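Long-range contacts in nitrite reductase (Hyphomicrobium denitrificans, PDB 2DV6), which probably reduces nitrite to nitric oxide with electrons from a cytochrome c, as a copper-containing enzyme of denitrification: residues A[224-229]-A[246-251]; A[167-172]-A[210-215]. All blocks are in the same frame, centred on the assembly; numbering follows the deposited sequence.

Contact 1: residues A[224-229]-A[246-251]; sequences HGATGP and VTFKAL. With CU (copper (II) ion), chain H.
The methyl CB of A226 sits over one face of the F248 ring, 4.0 Å from the ring centroid and displaced toward the CD1–CE1 rim, a CH-pi contact. F248 points toward the loop 224-229, and its CG, standing between the backbone N and the carbonyl carbon (chi1 64°), sets the ring with one face against the A226 methyl. Alanine suits the partner position because the ring is so near, A226 CB lying only 3.8 Å from F248 CD1, that a short side chain fits there. Farther along, L251 crosses T227 at about a right angle and brings CD1 to 3.6 Å from T227 OG1.

The backbones themselves are joined through water. One molecule bonds to G225 O, T227 OG1, K249 O and L251 N, and a second accepts from T227 N at 2.7 Å and donates to K249 O. Threonine suits its place because the hydroxyl OG1 bonds to the first water while L251 CD1 rests beside it.

At the start of the loop, H224 NE2 binds copper at 2.1 Å, together with H259, a water and H416 of a neighbouring subunit, while Q389 of that subunit bonds to H224 ND1. Three histidines and a water shared across a subunit interface are the hallmark of the type 2 catalytic copper site of copper nitrite reductases.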
loop_
_atom_site.group_PDB
_atom_site.type_symbol
_atom_site.label_atom_id
_atom_site.label_comp_id
_atom_site.label_asym_id
_atom_site.label_seq_id
_atom_site.Cartn_x
_atom_site.Cartn_y
_atom_site.Cartn_z
ATOM N N HIS A 224 43.599 18.451 10.077
ATOM C CA HIS A 224 43.165 19.820 10.460
ATOM C C HIS A 224 44.318 20.650 11.049
ATOM O O HIS A 224 44.218 21.879 11.137
ATOM C CB HIS A 224 41.975 19.807 11.447
ATOM C CG HIS A 224 40.695 19.342 10.847
ATOM N ND1 HIS A 224 39.505 19.373 11.538
ATOM C CD2 HIS A 224 40.400 18.886 9.608
ATOM C CE1 HIS A 224 38.534 18.919 10.763
ATOM N NE2 HIS A 224 39.049 18.614 9.590
ATOM N N GLY A 225 45.385 19.977 11.480
ATOM C CA GLY A 225 46.601 20.684 11.901
ATOM C C GLY A 225 47.624 20.993 10.801
ATOM O O GLY A 225 48.683 21.564 11.081
ATOM N N ALA A 226 47.309 20.597 9.567
ATOM C CA ALA A 226 48.132 20.909 8.412
ATOM C C ALA A 226 47.654 22.194 7.723
ATOM O O ALA A 226 46.438 22.500 7.688
ATOM C CB ALA A 226 48.156 19.720 7.425
ATOM N N THR A 227 48.606 22.955 7.189
ATOM C CA THR A 227 48.299 24.209 6.476
ATOM C C THR A 227 48.607 24.027 4.995
ATOM O O THR A 227 49.757 23.781 4.629
ATOM C CB THR A 227 49.136 25.383 7.024
ATOM O OG1 THR A 227 48.846 25.565 8.402
ATOM C CG2 THR A 227 48.831 26.665 6.299
ATOM N N GLY A 228 47.598 24.129 4.141
ATOM C CA GLY A 228 47.820 23.863 2.718
ATOM C C GLY A 228 46.706 23.046 2.098
ATOM O O GLY A 228 45.874 22.528 2.821
ATOM N N PRO A 229 46.725 22.881 0.745
ATOM C CA PRO A 229 45.615 22.316 -0.049
ATOM C C PRO A 229 45.076 20.997 0.480
ATOM O O PRO A 229 45.822 20.010 0.629
ATOM C CB PRO A 229 46.234 22.127 -1.447
ATOM C CG PRO A 229 47.358 23.146 -1.505
ATOM C CD PRO A 229 47.889 23.244 -0.104
ATOM N N VAL A 246 54.051 13.091 1.514
ATOM C CA VAL A 246 53.800 14.511 1.600
ATOM C C VAL A 246 54.537 15.007 2.839
ATOM O O VAL A 246 54.548 14.316 3.852
ATOM C CB VAL A 246 52.255 14.847 1.657
ATOM C CG1 VAL A 246 51.585 14.298 2.946
ATOM C CG2 VAL A 246 52.054 16.314 1.609
ATOM N N THR A 247 55.179 16.169 2.741
ATOM C CA THR A 247 55.826 16.769 3.906
ATOM C C THR A 247 55.081 18.043 4.240
ATOM O O THR A 247 54.730 18.794 3.339
ATOM C CB THR A 247 57.331 17.083 3.600
ATOM O OG1 THR A 247 57.997 15.858 3.304
ATOM C CG2 THR A 247 58.037 17.768 4.779
ATOM N N PHE A 248 54.835 18.302 5.514
ATOM C CA PHE A 248 54.142 19.533 5.871
ATOM C C PHE A 248 54.626 20.044 7.200
ATOM O O PHE A 248 55.049 19.263 8.041
ATOM C CB PHE A 248 52.589 19.385 5.833
ATOM C CG PHE A 248 52.019 18.413 6.839
ATOM C CD1 PHE A 248 51.743 18.820 8.148
ATOM C CD2 PHE A 248 51.726 17.114 6.472
ATOM C CE1 PHE A 248 51.203 17.920 9.086
ATOM C CE2 PHE A 248 51.173 16.207 7.401
ATOM C CZ PHE A 248 50.943 16.610 8.710
ATOM N N LYS A 249 54.602 21.357 7.371
ATOM C CA LYS A 249 54.922 21.965 8.665
ATOM C C LYS A 249 53.703 22.048 9.597
ATOM O O LYS A 249 52.576 22.344 9.154
ATOM C CB LYS A 249 55.547 23.363 8.486
ATOM C CG LYS A 249 56.994 23.323 7.962
ATOM C CD LYS A 249 57.709 24.675 8.127
ATOM C CE LYS A 249 58.476 24.787 9.500
ATOM N NZ LYS A 249 59.943 24.312 9.453
ATOM N N ALA A 250 53.952 21.797 10.874
ATOM C CA ALA A 250 52.969 21.962 11.937
ATOM C C ALA A 250 53.172 23.316 12.577
ATOM O O ALA A 250 54.009 23.475 13.455
ATOM C CB ALA A 250 53.114 20.865 12.986
ATOM N N LEU A 251 52.372 24.280 12.151
ATOM C CA LEU A 251 52.581 25.679 12.513
ATOM C C LEU A 251 51.871 26.155 13.760
ATOM O O LEU A 251 52.216 27.190 14.278
ATOM C CB LEU A 251 52.178 26.596 11.343
ATOM C CG LEU A 251 52.833 26.279 9.988
ATOM C CD1 LEU A 251 52.094 27.036 8.857
ATOM C CD2 LEU A 251 54.362 26.621 10.014
HETATM CU CU CU H . 38.001 17.970 7.913
HETATM O O HOH W 1 50.169 23.730 10.040
HETATM O O HOH W 2 51.247 22.486 6.805
HETATM O O HOH W 3 37.369 18.784 5.602
#

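Contact 2: residues A[167-172]-A[210-215]; sequences DLETVE and KNHKDS
T170 OG1 reaches N211 OD1 at 2.8 Å in a weak hydrogen bond, and S215 OG donates to the same oxygen at 2.9 Å, tilted 24° from the carbonyl plane. The amide oxygen thus takes two hydroxyl donors, and asparagine suits the place because its ND2 can also donate to the backbone oxygens of T238 and M217. With OG1 between its backbone N and carbonyl carbon (chi1 56°), T170 turns its hydroxyl to N211.

E169 lies alongside H212, and its OE1 accepts a long, weak bond from H212 ND1 at 3.4 Å, near the plane of the imidazole. The carboxylate of E172 lies against S215, OE1 being 3.5 Å from S215 CB. Glutamate suits the place because its two oxygens serve three donors: OE1 takes H219 NE2 and M217 N, and OE2 takes L216 N. Were E172 shortened to an alanine, H219, a ligand of the type 1 copper, and the backbone amides of L216 and M217 would probably be left without their carboxylate acceptor. At the solvent-facing end, D167's stronger partner is R165; K210 NZ stands 3.8 Å from D167 OD1 in a long salt bridge, with a water between.

Between the face of E169 and K210 and that of T170 and N211, the backbones pair: K210 N bonds to L168 O and T170 N to K210 O, each at 2.8 Å, and H212 N to T170 O at 3.1 Å. This parallel ladder ends in a type I turn, H212 to S215. Strand 204-211 lies between 163-178 and the antiparallel 243-249, while 181-188 flanks 163-178 on its other edge.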
loop_
_atom_site.group_PDB
_atom_site.type_symbol
_atom_site.label_atom_id
_atom_site.label_comp_id
_atom_site.label_asym_id
_atom_site.label_seq_id
_atom_site.Cartn_x
_atom_site.Cartn_y
_atom_site.Cartn_z
ATOM N N ASP A 167 53.951 6.920 9.261
ATOM C CA ASP A 167 53.379 5.943 8.346
ATOM C C ASP A 167 51.901 5.719 8.654
ATOM O O ASP A 167 51.534 5.530 9.823
ATOM C CB ASP A 167 54.107 4.615 8.507
ATOM C CG ASP A 167 55.492 4.623 7.842
ATOM O OD1 ASP A 167 55.573 4.340 6.605
ATOM O OD2 ASP A 167 56.484 4.876 8.566
ATOM N N LEU A 168 51.070 5.743 7.603
ATOM C CA LEU A 168 49.659 5.349 7.673
ATOM C C LEU A 168 49.401 4.390 6.557
ATOM O O LEU A 168 49.945 4.538 5.442
ATOM C CB LEU A 168 48.748 6.556 7.513
ATOM C CG LEU A 168 48.769 7.624 8.613
ATOM C CD1 LEU A 168 47.847 8.755 8.208
ATOM C CD2 LEU A 168 48.343 6.993 9.920
ATOM N N GLU A 169 48.600 3.379 6.852
ATOM C CA GLU A 169 48.140 2.455 5.840
ATOM C C GLU A 169 46.609 2.535 5.829
ATOM O O GLU A 169 46.004 2.610 6.917
ATOM C CB GLU A 169 48.559 1.057 6.237
ATOM C CG GLU A 169 48.339 0.070 5.167
ATOM C CD GLU A 169 48.541 -1.373 5.656
ATOM O OE1 GLU A 169 48.504 -2.261 4.792
ATOM O OE2 GLU A 169 48.733 -1.611 6.879
ATOM N N THR A 170 45.993 2.524 4.646
ATOM C CA THR A 170 44.524 2.523 4.539
ATOM C C THR A 170 44.058 1.122 4.181
ATOM O O THR A 170 44.485 0.548 3.177
ATOM C CB THR A 170 43.990 3.582 3.558
ATOM O OG1 THR A 170 44.585 3.392 2.259
ATOM C CG2 THR A 170 44.370 4.970 4.067
ATOM N N VAL A 171 43.263 0.532 5.076
ATOM C CA VAL A 171 42.782 -0.831 4.884
ATOM C C VAL A 171 41.264 -0.941 5.045
ATOM O O VAL A 171 40.711 -0.439 6.014
ATOM C CB VAL A 171 43.613 -1.936 5.724
ATOM C CG1 VAL A 171 44.602 -1.347 6.632
ATOM C CG2 VAL A 171 42.746 -2.881 6.488
ATOM N N GLU A 172 40.637 -1.619 4.079
ATOM C CA GLU A 172 39.232 -2.003 4.109
ATOM C C GLU A 172 39.111 -3.427 4.667
ATOM O O GLU A 172 39.722 -4.358 4.161
ATOM C CB GLU A 172 38.609 -1.878 2.705
ATOM C CG GLU A 172 38.916 -0.489 2.046
ATOM C CD GLU A 172 38.631 -0.441 0.550
ATOM O OE1 GLU A 172 38.898 0.599 -0.062
ATOM O OE2 GLU A 172 38.117 -1.425 -0.026
ATOM N N LYS A 210 50.310 4.556 2.621
ATOM C CA LYS A 210 50.160 3.384 1.746
ATOM C C LYS A 210 48.700 2.914 1.662
ATOM O O LYS A 210 48.019 2.795 2.686
ATOM C CB LYS A 210 51.037 2.229 2.230
ATOM C CG LYS A 210 52.560 2.516 2.169
ATOM C CD LYS A 210 53.380 1.210 2.322
ATOM C CE LYS A 210 54.891 1.445 2.229
ATOM N NZ LYS A 210 55.407 2.201 3.429
ATOM N N ASN A 211 48.201 2.681 0.456
ATOM C CA ASN A 211 46.855 2.167 0.304
ATOM C C ASN A 211 46.997 0.685 0.008
ATOM O O ASN A 211 47.590 0.306 -0.983
ATOM C CB ASN A 211 46.081 2.936 -0.770
ATOM C CG ASN A 211 44.615 2.561 -0.833
ATOM O OD1 ASN A 211 44.100 1.786 0.002
ATOM N ND2 ASN A 211 43.916 3.106 -1.819
ATOM N N HIS A 212 46.503 -0.161 0.910
ATOM C CA HIS A 212 46.659 -1.614 0.744
ATOM C C HIS A 212 46.202 -2.054 -0.633
ATOM O O HIS A 212 45.250 -1.502 -1.180
ATOM C CB HIS A 212 45.885 -2.371 1.806
ATOM C CG HIS A 212 46.141 -3.849 1.792
ATOM N ND1 HIS A 212 46.961 -4.471 2.719
ATOM C CD2 HIS A 212 45.689 -4.826 0.972
ATOM C CE1 HIS A 212 47.004 -5.767 2.460
ATOM N NE2 HIS A 212 46.249 -6.008 1.404
ATOM N N LYS A 213 46.866 -3.058 -1.200
ATOM C CA LYS A 213 46.545 -3.492 -2.564
ATOM C C LYS A 213 45.172 -4.127 -2.796
ATOM O O LYS A 213 44.678 -4.119 -3.935
ATOM C CB LYS A 213 47.638 -4.408 -3.104
ATOM C CG LYS A 213 47.729 -5.733 -2.421
ATOM C CD LYS A 213 48.675 -6.556 -3.282
ATOM C CE LYS A 213 49.139 -7.792 -2.619
ATOM N NZ LYS A 213 49.935 -8.493 -3.689
ATOM N N ASP A 214 44.563 -4.658 -1.728
ATOM C CA ASP A 214 43.197 -5.214 -1.792
ATOM C C ASP A 214 42.083 -4.168 -1.595
ATOM O O ASP A 214 40.918 -4.503 -1.619
ATOM C CB ASP A 214 43.058 -6.394 -0.807
ATOM C CG ASP A 214 44.067 -7.520 -1.108
ATOM O OD1 ASP A 214 44.461 -7.654 -2.276
ATOM O OD2 ASP A 214 44.461 -8.276 -0.211
ATOM N N SER A 215 42.446 -2.906 -1.413
ATOM C CA SER A 215 41.451 -1.864 -1.254
ATOM C C SER A 215 40.720 -1.697 -2.593
ATOM O O SER A 215 41.351 -1.743 -3.634
ATOM C CB SER A 215 42.082 -0.551 -0.807
ATOM O OG SER A 215 42.520 -0.635 0.546
HETATM O O HOH W 4 53.364 3.989 5.255
HETATM O O HOH W 5 38.533 -4.253 -0.130
HETATM O O HOH W 6 42.287 -2.950 2.163
HETATM O O HOH W 7 40.325 -5.131 1.573
#

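Contacts 1 and 2 reach one cupredoxin sheet, in which strands 243-249 and 204-211 are neighbours; their centres are about 21 Å apart and the contacts do not touch. Contact 1 is buried at a subunit interface, joining a loop to strand 243-249, outermost in its own chain but extended by a strand of a neighbouring subunit, through apolar packing and bridging waters. Contact 2, partly exposed, touches no other chain of the assembly and pairs two strands directly, with D167 and K210 at the solvent side, and hydroxyl, amide and the E172 carboxylate on the copper side. Segment 224-229 supplies a type 2 copper ligand, whereas contact 2 forms second-shell surroundings of the type 1 site, near H219 and M273.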